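Local coordinates for Sel1 repeat family protein (Pseudomonas aeruginosa, PDB 6LCH) that probably acts as an immunity protein that neutralises the type VI secretion effector PldB, using a helical Sel1-repeat scaffold, at residues A[235-240]-A[244-249]; A[202-207]-A[217-222]; A[155-160]-A[170-175]. All coordinates share one frame; numbering follows the deposited sequence.

Interaction 1: A[235-240]-A[244-249]; sequences YKKLEA and LRFPNL
In this helical Sel1-repeat fold the chain that leaves helix 225-240 folds back along the helix's last turn: the backbone reverses, and Phe246 and Leu244 return to lie against Leu238. The centre of the contact is apolar. Leu238 presents its branch point and both methyls to one corner of the aromatic ring; Leu238 CG is 3.6 Å and Leu238 CD1 3.8 Å from Phe246 CE1. Leu238 CG lies in the ring plane, so the ring meets the leucine with its edge, and the two side chains run antiparallel to one another. Phe246 keeps CG anti to its own carbonyl carbon (chi1 -59°), which sends the ring back toward the helix. The second methyl, Leu238 CD2, reaches the backbone of the returning segment, 3.3 Å from Leu244 O, and stays 4.3 Å from Leu244 CB. Lys237 runs along the more exposed flank, where its chain passes Leu244 CD1. Upstream on the same helix, Leu249 packs on Tyr231 and Ile234; a backbone hydrogen bond joins Phe246 to Ser195. From Phe246 a type I turn leads into helix 249-252, closed by Leu249 N, which donates to Phe246 O at 3.3 Å.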
loop_
_atom_site.group_PDB
_atom_site.type_symbol
_atom_site.label_atom_id
_atom_site.label_comp_id
_atom_site.label_asym_id
_atom_site.label_seq_id
_atom_site.Cartn_x
_atom_site.Cartn_y
_atom_site.Cartn_z
ATOM N N TYR A 235 -1.488 14.230 -6.381
ATOM C CA TYR A 235 -2.649 13.405 -6.080
ATOM C C TYR A 235 -3.480 13.148 -7.331
ATOM O O TYR A 235 -3.998 12.043 -7.520
ATOM C CB TYR A 235 -3.496 14.059 -4.987
ATOM C CG TYR A 235 -4.945 13.637 -5.011
ATOM C CD1 TYR A 235 -5.895 14.405 -5.666
ATOM C CD2 TYR A 235 -5.365 12.473 -4.380
ATOM C CE1 TYR A 235 -7.215 14.030 -5.697
ATOM C CE2 TYR A 235 -6.692 12.088 -4.405
ATOM C CZ TYR A 235 -7.613 12.879 -5.064
ATOM O OH TYR A 235 -8.939 12.514 -5.110
ATOM N N LYS A 236 -3.624 14.147 -8.201
ATOM C CA LYS A 236 -4.359 13.897 -9.436
ATOM C C LYS A 236 -3.585 12.959 -10.352
ATOM O O LYS A 236 -4.177 12.079 -10.986
ATOM C CB LYS A 236 -4.686 15.213 -10.139
ATOM C CG LYS A 236 -5.714 16.041 -9.396
ATOM C CD LYS A 236 -6.918 15.198 -9.044
ATOM C CE LYS A 236 -8.026 15.414 -10.053
ATOM N NZ LYS A 236 -9.165 14.485 -9.831
ATOM N N LYS A 237 -2.258 13.102 -10.401
ATOM C CA LYS A 237 -1.449 12.244 -11.260
ATOM C C LYS A 237 -1.519 10.784 -10.819
ATOM O O LYS A 237 -1.642 9.880 -11.656
ATOM C CB LYS A 237 -0.012 12.756 -11.264
ATOM C CG LYS A 237 0.935 12.111 -12.244
ATOM C CD LYS A 237 0.656 12.456 -13.709
ATOM C CE LYS A 237 0.994 11.254 -14.635
ATOM N NZ LYS A 237 0.004 10.125 -14.496
ATOM N N LEU A 238 -1.459 10.532 -9.507
ATOM C CA LEU A 238 -1.527 9.158 -9.016
ATOM C C LEU A 238 -2.936 8.598 -9.124
ATOM O O LEU A 238 -3.114 7.380 -9.233
ATOM C CB LEU A 238 -1.060 9.082 -7.566
ATOM C CG LEU A 238 0.427 9.185 -7.258
ATOM C CD1 LEU A 238 0.615 9.551 -5.800
ATOM C CD2 LEU A 238 1.124 7.876 -7.572
ATOM N N GLU A 239 -3.943 9.468 -9.077
ATOM C CA GLU A 239 -5.319 9.032 -9.259
ATOM C C GLU A 239 -5.571 8.514 -10.670
ATOM O O GLU A 239 -6.351 7.577 -10.856
ATOM C CB GLU A 239 -6.247 10.187 -8.924
ATOM C CG GLU A 239 -7.697 9.930 -9.111
ATOM C CD GLU A 239 -8.488 10.760 -8.121
ATOM O OE1 GLU A 239 -8.088 10.840 -6.954
ATOM O OE2 GLU A 239 -9.483 11.399 -8.495
ATOM N N ALA A 240 -4.912 9.084 -11.674
ATOM C CA ALA A 240 -5.034 8.491 -13.000
ATOM C C ALA A 240 -4.065 7.323 -13.180
ATOM O O ALA A 240 -4.406 6.333 -13.837
ATOM C CB ALA A 240 -4.824 9.552 -14.079
ATOM N N LEU A 244 2.848 5.531 -10.715
ATOM C CA LEU A 244 3.900 6.527 -10.780
ATOM C C LEU A 244 4.548 6.705 -9.421
ATOM O O LEU A 244 3.960 6.424 -8.373
ATOM C CB LEU A 244 3.338 7.868 -11.209
ATOM C CG LEU A 244 2.703 7.859 -12.574
ATOM C CD1 LEU A 244 1.512 8.726 -12.418
ATOM C CD2 LEU A 244 3.674 8.463 -13.573
ATOM N N ARG A 245 5.762 7.230 -9.455
ATOM C CA ARG A 245 6.518 7.573 -8.271
ATOM C C ARG A 245 7.041 8.990 -8.447
ATOM O O ARG A 245 6.849 9.620 -9.493
ATOM C CB ARG A 245 7.641 6.556 -8.037
ATOM C CG ARG A 245 7.123 5.141 -7.802
ATOM C CD ARG A 245 6.159 5.113 -6.618
ATOM N NE ARG A 245 5.556 3.800 -6.390
ATOM C CZ ARG A 245 4.279 3.503 -6.626
ATOM N NH1 ARG A 245 3.453 4.420 -7.107
ATOM N NH2 ARG A 245 3.825 2.281 -6.381
ATOM N N PHE A 246 7.682 9.512 -7.404
ATOM C CA PHE A 246 8.151 10.898 -7.381
ATOM C C PHE A 246 9.482 10.941 -6.648
ATOM O O PHE A 246 9.572 11.390 -5.500
ATOM C CB PHE A 246 7.102 11.808 -6.736
ATOM C CG PHE A 246 5.777 11.782 -7.442
ATOM C CD1 PHE A 246 4.812 10.845 -7.107
ATOM C CD2 PHE A 246 5.509 12.673 -8.466
ATOM C CE1 PHE A 246 3.606 10.806 -7.769
ATOM C CE2 PHE A 246 4.302 12.642 -9.132
ATOM C CZ PHE A 246 3.348 11.709 -8.785
ATOM N N PRO A 247 10.553 10.473 -7.297
ATOM C CA PRO A 247 11.836 10.308 -6.594
ATOM C C PRO A 247 12.569 11.609 -6.309
ATOM O O PRO A 247 13.570 11.579 -5.581
ATOM C CB PRO A 247 12.651 9.418 -7.549
ATOM C CG PRO A 247 11.672 8.932 -8.593
ATOM C CD PRO A 247 10.622 9.985 -8.682
ATOM N N ASN A 248 12.120 12.739 -6.850
ATOM C CA ASN A 248 12.753 14.025 -6.594
ATOM C C ASN A 248 11.935 14.911 -5.666
ATOM O O ASN A 248 12.363 16.029 -5.366
ATOM C CB ASN A 248 13.013 14.757 -7.916
ATOM C CG ASN A 248 14.025 14.035 -8.792
ATOM O OD1 ASN A 248 15.236 14.182 -8.612
ATOM N ND2 ASN A 248 13.532 13.251 -9.745
ATOM N N LEU A 249 10.783 14.429 -5.190
ATOM C CA LEU A 249 9.862 15.259 -4.413
ATOM C C LEU A 249 10.528 15.821 -3.162
ATOM O O LEU A 249 10.387 17.011 -2.851
ATOM C CB LEU A 249 8.627 14.435 -4.042
ATOM C CG LEU A 249 7.273 15.092 -3.745
ATOM C CD1 LEU A 249 6.756 14.592 -2.414
ATOM C CD2 LEU A 249 7.320 16.616 -3.769
#

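Interaction 2: A[202-207]-A[217-222]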
loop_
_atom_site.group_PDB
_atom_site.type_symbol
_atom_site.label_atom_id
_atom_site.label_comp_id
_atom_site.label_asym_id
_atom_site.label_seq_id
_atom_site.Cartn_x
_atom_site.Cartn_y
_atom_site.Cartn_z
ATOM N N ALA A 202 -0.672 12.525 -0.495
ATOM C CA ALA A 202 -0.671 13.687 -1.378
ATOM C C ALA A 202 -1.894 14.556 -1.129
ATOM O O ALA A 202 -1.794 15.788 -1.064
ATOM C CB ALA A 202 -0.610 13.241 -2.840
ATOM N N PHE A 203 -3.064 13.932 -0.989
ATOM C CA PHE A 203 -4.254 14.696 -0.643
ATOM C C PHE A 203 -4.115 15.330 0.733
ATOM O O PHE A 203 -4.533 16.475 0.939
ATOM C CB PHE A 203 -5.496 13.813 -0.692
ATOM C CG PHE A 203 -6.772 14.568 -0.474
ATOM C CD1 PHE A 203 -7.368 15.256 -1.516
ATOM C CD2 PHE A 203 -7.367 14.605 0.775
ATOM C CE1 PHE A 203 -8.537 15.955 -1.322
ATOM C CE2 PHE A 203 -8.541 15.306 0.977
ATOM C CZ PHE A 203 -9.125 15.981 -0.074
ATOM N N PHE A 204 -3.533 14.602 1.692
ATOM C CA PHE A 204 -3.409 15.162 3.034
ATOM C C PHE A 204 -2.468 16.357 3.051
ATOM O O PHE A 204 -2.733 17.353 3.733
ATOM C CB PHE A 204 -2.933 14.109 4.031
ATOM C CG PHE A 204 -2.758 14.649 5.421
ATOM C CD1 PHE A 204 -3.857 15.040 6.169
ATOM C CD2 PHE A 204 -1.497 14.788 5.974
ATOM C CE1 PHE A 204 -3.702 15.545 7.448
ATOM C CE2 PHE A 204 -1.336 15.290 7.252
ATOM C CZ PHE A 204 -2.439 15.671 7.989
ATOM N N LEU A 205 -1.366 16.282 2.304
ATOM C CA LEU A 205 -0.459 17.422 2.250
ATOM C C LEU A 205 -1.077 18.585 1.488
ATOM O O LEU A 205 -0.755 19.746 1.765
ATOM C CB LEU A 205 0.875 17.003 1.630
ATOM C CG LEU A 205 1.906 16.455 2.619
ATOM C CD1 LEU A 205 1.230 15.646 3.716
ATOM C CD2 LEU A 205 2.961 15.611 1.900
ATOM N N SER A 206 -1.972 18.295 0.542
ATOM C CA SER A 206 -2.704 19.356 -0.141
ATOM C C SER A 206 -3.533 20.173 0.841
ATOM O O SER A 206 -3.545 21.408 0.788
ATOM C CB SER A 206 -3.598 18.758 -1.225
ATOM O OG SER A 206 -4.711 19.594 -1.469
ATOM N N ARG A 207 -4.247 19.495 1.743
ATOM C CA ARG A 207 -5.050 20.199 2.737
ATOM C C ARG A 207 -4.190 20.818 3.829
ATOM O O ARG A 207 -4.552 21.867 4.376
ATOM C CB ARG A 207 -6.076 19.245 3.346
ATOM C CG ARG A 207 -6.822 18.416 2.314
ATOM C CD ARG A 207 -8.305 18.345 2.627
ATOM N NE ARG A 207 -8.865 19.648 2.971
ATOM C CZ ARG A 207 -9.589 19.890 4.059
ATOM N NH1 ARG A 207 -9.849 18.915 4.919
ATOM N NH2 ARG A 207 -10.057 21.110 4.287
ATOM N N SER A 217 -6.574 20.693 11.662
ATOM C CA SER A 217 -6.368 19.622 10.691
ATOM C C SER A 217 -5.071 19.782 9.911
ATOM O O SER A 217 -4.557 18.792 9.379
ATOM C CB SER A 217 -7.539 19.552 9.717
ATOM O OG SER A 217 -8.657 18.920 10.306
ATOM N N ALA A 218 -4.535 20.997 9.833
ATOM C CA ALA A 218 -3.295 21.268 9.124
ATOM C C ALA A 218 -2.080 21.252 10.041
ATOM O O ALA A 218 -1.003 21.695 9.631
ATOM C CB ALA A 218 -3.387 22.615 8.401
ATOM N N MET A 219 -2.219 20.732 11.260
ATOM C CA MET A 219 -1.153 20.726 12.261
ATOM C C MET A 219 -0.583 22.123 12.493
ATOM O O MET A 219 0.581 22.269 12.883
ATOM C CB MET A 219 -0.042 19.739 11.880
ATOM C CG MET A 219 -0.577 18.390 11.403
ATOM S SD MET A 219 0.654 17.078 11.299
ATOM C CE MET A 219 1.231 17.189 9.614
ATOM N N TRP A 220 -1.399 23.151 12.244
ATOM C CA TRP A 220 -1.026 24.551 12.438
ATOM C C TRP A 220 0.136 24.962 11.540
ATOM O O TRP A 220 0.905 25.864 11.874
ATOM C CB TRP A 220 -0.717 24.841 13.910
ATOM C CG TRP A 220 -1.947 24.753 14.747
ATOM C CD1 TRP A 220 -2.917 25.706 14.877
ATOM C CD2 TRP A 220 -2.368 23.640 15.541
ATOM N NE1 TRP A 220 -3.908 25.260 15.720
ATOM C CE2 TRP A 220 -3.595 23.994 16.140
ATOM C CE3 TRP A 220 -1.821 22.382 15.814
ATOM C CZ2 TRP A 220 -4.285 23.134 16.993
ATOM C CZ3 TRP A 220 -2.507 21.529 16.661
ATOM C CH2 TRP A 220 -3.725 21.909 17.240
ATOM N N TYR A 221 0.272 24.301 10.392
ATOM C CA TYR A 221 1.205 24.757 9.376
ATOM C C TYR A 221 0.596 25.918 8.602
ATOM O O TYR A 221 -0.615 25.970 8.364
ATOM C CB TYR A 221 1.567 23.619 8.424
ATOM C CG TYR A 221 2.721 22.780 8.921
ATOM C CD1 TYR A 221 2.495 21.619 9.649
ATOM C CD2 TYR A 221 4.032 23.161 8.679
ATOM C CE1 TYR A 221 3.540 20.857 10.109
ATOM C CE2 TYR A 221 5.085 22.405 9.137
ATOM C CZ TYR A 221 4.833 21.256 9.854
ATOM O OH TYR A 221 5.880 20.502 10.310
ATOM N N ALA A 222 1.440 26.867 8.226
ATOM C CA ALA A 222 0.940 27.997 7.466
ATOM C C ALA A 222 0.524 27.536 6.071
ATOM O O ALA A 222 1.223 26.727 5.450
ATOM C CB ALA A 222 1.993 29.097 7.369
#
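Phe204 is the side chain that helix 199-208 sends out to the loop at 217-222. From CB the chain leaves with CG anti to the backbone N (chi1 179°), a setting that carries the ring away from its own helix and brings its end near the loop. The touching is left to the outer carbons. Phe204 CE1 comes to 3.9 Å from Ser217 O, and Phe204 CZ, at the tip, lies 4.0 Å from the same oxygen, which sits obliquely to the ring. On the other flank Phe204 CE2 meets the terminal methyl, Met219 CE, at 4.0 Å, near the ring plane and therefore at the edge. The methionine chain lies roughly perpendicular to the phenylalanine, and the bend at its last torsion (chi3 -92°) turns CE toward the ring.

The loop that offers these partners is a type I' turn from Ala218 to Tyr221, in which Met219 and Trp220 both take left-handed backbone angles and Tyr221 N donates to Ala218 O at 3.0 Å. His258 holds the turn from outside through a hydrogen bond to Met219 O. At the end of the helical segment, Ala218 CB rests 4.3 Å from Arg207 O, an oxygen that accepts a hydrogen bond from Thr213. Tyr190 and Lys177 also pack on Phe204.

The direct contact between the two segments is therefore of van der Waals kind: the ring edge meets a methyl, and a carbonyl oxygen lies oblique to the ring. Polar bonds to Thr213 and His258 probably help to place the helix end and the turn.

Interaction 3: A[155-160]-A[170-175]; sequences AYTHCA and YELGAY
Thr157 OG1 is hydrogen-bonded to Gly153 O, one turn back in its own helix, and with OG1 so engaged, CG2 faces Leu172. The first torsion sets OG1 beside the backbone N (chi1 -39°) and CG2 anti to it, so the threonine methyl points across to helix 166-178. There Thr157 CG2 meets Leu172 CD1 at 3.2 Å, closer than usual for two carbons, which suggests tight packing at this point. Thr157 CB lies 3.9 Å from Leu172 CD1. Glu171 joins through its aliphatic root, Glu171 CB standing 4.0 Å from Thr157 CG2, while the rest of its chain turns off; Glu171 also packs on Lys141 of helix 133-146. One residue on from the threonine, His158 CE1 is approached by Leu172 CD2 at 4.3 Å, and Tyr189 of helix 183-195 packs on both residues. Cys159, following His158, carries the disulfide to Cys10 and so ties this helix to the N-terminal segment. The short helical axes pass 10.1 Å apart at 140°, roughly antiparallel. Such packing of successive helices, here within two adjoining Sel1 repeat ranges, is characteristic of the TPR-like alpha-solenoid.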
loop_
_atom_site.group_PDB
_atom_site.type_symbol
_atom_site.label_atom_id
_atom_site.label_comp_id
_atom_site.label_asym_id
_atom_site.label_seq_id
_atom_site.Cartn_x
_atom_site.Cartn_y
_atom_site.Cartn_z
ATOM N N ALA A 155 7.840 -1.267 14.354
ATOM C CA ALA A 155 8.894 -2.035 13.698
ATOM C C ALA A 155 8.390 -2.652 12.398
ATOM O O ALA A 155 9.018 -2.510 11.344
ATOM C CB ALA A 155 9.426 -3.116 14.639
ATOM N N TYR A 156 7.254 -3.350 12.461
ATOM C CA TYR A 156 6.691 -3.957 11.260
ATOM C C TYR A 156 6.330 -2.903 10.227
ATOM O O TYR A 156 6.552 -3.097 9.028
ATOM C CB TYR A 156 5.466 -4.790 11.617
ATOM C CG TYR A 156 5.812 -6.114 12.251
ATOM C CD1 TYR A 156 7.088 -6.639 12.138
ATOM C CD2 TYR A 156 4.863 -6.835 12.960
ATOM C CE1 TYR A 156 7.411 -7.850 12.716
ATOM C CE2 TYR A 156 5.174 -8.041 13.538
ATOM C CZ TYR A 156 6.449 -8.545 13.416
ATOM O OH TYR A 156 6.762 -9.752 13.992
ATOM N N THR A 157 5.768 -1.780 10.674
ATOM C CA THR A 157 5.466 -0.700 9.744
ATOM C C THR A 157 6.739 -0.101 9.161
ATOM O O THR A 157 6.742 0.338 8.004
ATOM C CB THR A 157 4.625 0.372 10.437
ATOM O OG1 THR A 157 3.675 -0.257 11.301
ATOM C CG2 THR A 157 3.865 1.184 9.408
ATOM N N HIS A 158 7.831 -0.086 9.931
ATOM C CA HIS A 158 9.101 0.388 9.390
ATOM C C HIS A 158 9.670 -0.592 8.371
ATOM O O HIS A 158 10.262 -0.177 7.370
ATOM C CB HIS A 158 10.097 0.652 10.517
ATOM C CG HIS A 158 10.080 2.065 11.015
ATOM N ND1 HIS A 158 10.691 3.099 10.336
ATOM C CD2 HIS A 158 9.512 2.620 12.111
ATOM C CE1 HIS A 158 10.511 4.226 11.001
ATOM N NE2 HIS A 158 9.798 3.963 12.081
ATOM N N CYS A 159 9.493 -1.896 8.604
ATOM C CA CYS A 159 9.921 -2.887 7.622
ATOM C C CYS A 159 9.188 -2.696 6.300
ATOM O O CYS A 159 9.781 -2.837 5.224
ATOM C CB CYS A 159 9.686 -4.295 8.169
ATOM S SG CYS A 159 10.374 -5.624 7.156
ATOM N N ALA A 160 7.900 -2.353 6.367
ATOM C CA ALA A 160 7.104 -2.200 5.157
ATOM C C ALA A 160 7.512 -0.961 4.366
ATOM O O ALA A 160 7.604 -1.012 3.135
ATOM C CB ALA A 160 5.620 -2.151 5.516
ATOM N N TYR A 170 2.622 6.347 5.216
ATOM C CA TYR A 170 1.459 7.128 5.633
ATOM C C TYR A 170 1.104 6.836 7.086
ATOM O O TYR A 170 0.827 7.753 7.864
ATOM C CB TYR A 170 0.265 6.835 4.720
ATOM C CG TYR A 170 -0.996 7.603 5.085
ATOM C CD1 TYR A 170 -1.270 8.838 4.512
ATOM C CD2 TYR A 170 -1.907 7.093 6.001
ATOM C CE1 TYR A 170 -2.414 9.541 4.842
ATOM C CE2 TYR A 170 -3.051 7.792 6.342
ATOM C CZ TYR A 170 -3.299 9.012 5.757
ATOM O OH TYR A 170 -4.438 9.705 6.090
ATOM N N GLU A 171 1.095 5.556 7.463
ATOM C CA GLU A 171 0.829 5.187 8.850
ATOM C C GLU A 171 1.904 5.718 9.785
ATOM O O GLU A 171 1.634 5.962 10.966
ATOM C CB GLU A 171 0.718 3.668 8.981
ATOM C CG GLU A 171 -0.451 3.060 8.228
ATOM C CD GLU A 171 -1.795 3.584 8.703
ATOM O OE1 GLU A 171 -2.037 3.586 9.932
ATOM O OE2 GLU A 171 -2.605 3.998 7.849
ATOM N N LEU A 172 3.124 5.896 9.281
ATOM C CA LEU A 172 4.171 6.548 10.062
ATOM C C LEU A 172 3.791 7.986 10.372
ATOM O O LEU A 172 3.791 8.409 11.535
ATOM C CB LEU A 172 5.495 6.508 9.303
ATOM C CG LEU A 172 6.295 5.220 9.398
ATOM C CD1 LEU A 172 5.377 4.025 9.321
ATOM C CD2 LEU A 172 7.302 5.214 8.285
ATOM N N GLY A 173 3.489 8.759 9.328
ATOM C CA GLY A 173 3.041 10.125 9.531
ATOM C C GLY A 173 1.864 10.207 10.478
ATOM O O GLY A 173 1.859 11.012 11.410
ATOM N N ALA A 174 0.854 9.359 10.257
ATOM C CA ALA A 174 -0.286 9.306 11.167
ATOM C C ALA A 174 0.165 9.042 12.596
ATOM O O ALA A 174 -0.292 9.711 13.530
ATOM C CB ALA A 174 -1.278 8.234 10.713
ATOM N N TYR A 175 1.076 8.087 12.783
ATOM C CA TYR A 175 1.546 7.767 14.126
ATOM C C TYR A 175 2.181 8.980 14.793
ATOM O O TYR A 175 1.823 9.345 15.920
ATOM C CB TYR A 175 2.542 6.611 14.080
ATOM C CG TYR A 175 3.224 6.388 15.409
ATOM C CD1 TYR A 175 2.581 5.701 16.428
ATOM C CD2 TYR A 175 4.503 6.874 15.649
ATOM C CE1 TYR A 175 3.194 5.498 17.647
ATOM C CE2 TYR A 175 5.124 6.675 16.864
ATOM C CZ TYR A 175 4.464 5.990 17.861
ATOM O OH TYR A 175 5.077 5.789 19.075
#

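How the interactions relate
From the N terminus the three contacts follow one another in series, none nested in or crossing another. Interaction 3 comes first, joining helix 150-162 to helix 166-178 across their short connection. Interaction 2 then closes the loop that leaves helix 199-208, and interaction 1 folds the chain back on helix 225-240 just after that helix ends. Interactions 1 and 2 touch where their two helices pack, with Tyr235 CB 3.7 Å from Ala202 CB. Interaction 3 stays apart, its nearest atoms about 5 Å from interaction 2 and about 10 Å from interaction 1. Helix 183-195 contacts residues of all three, linking the repeats to the C-terminal helices.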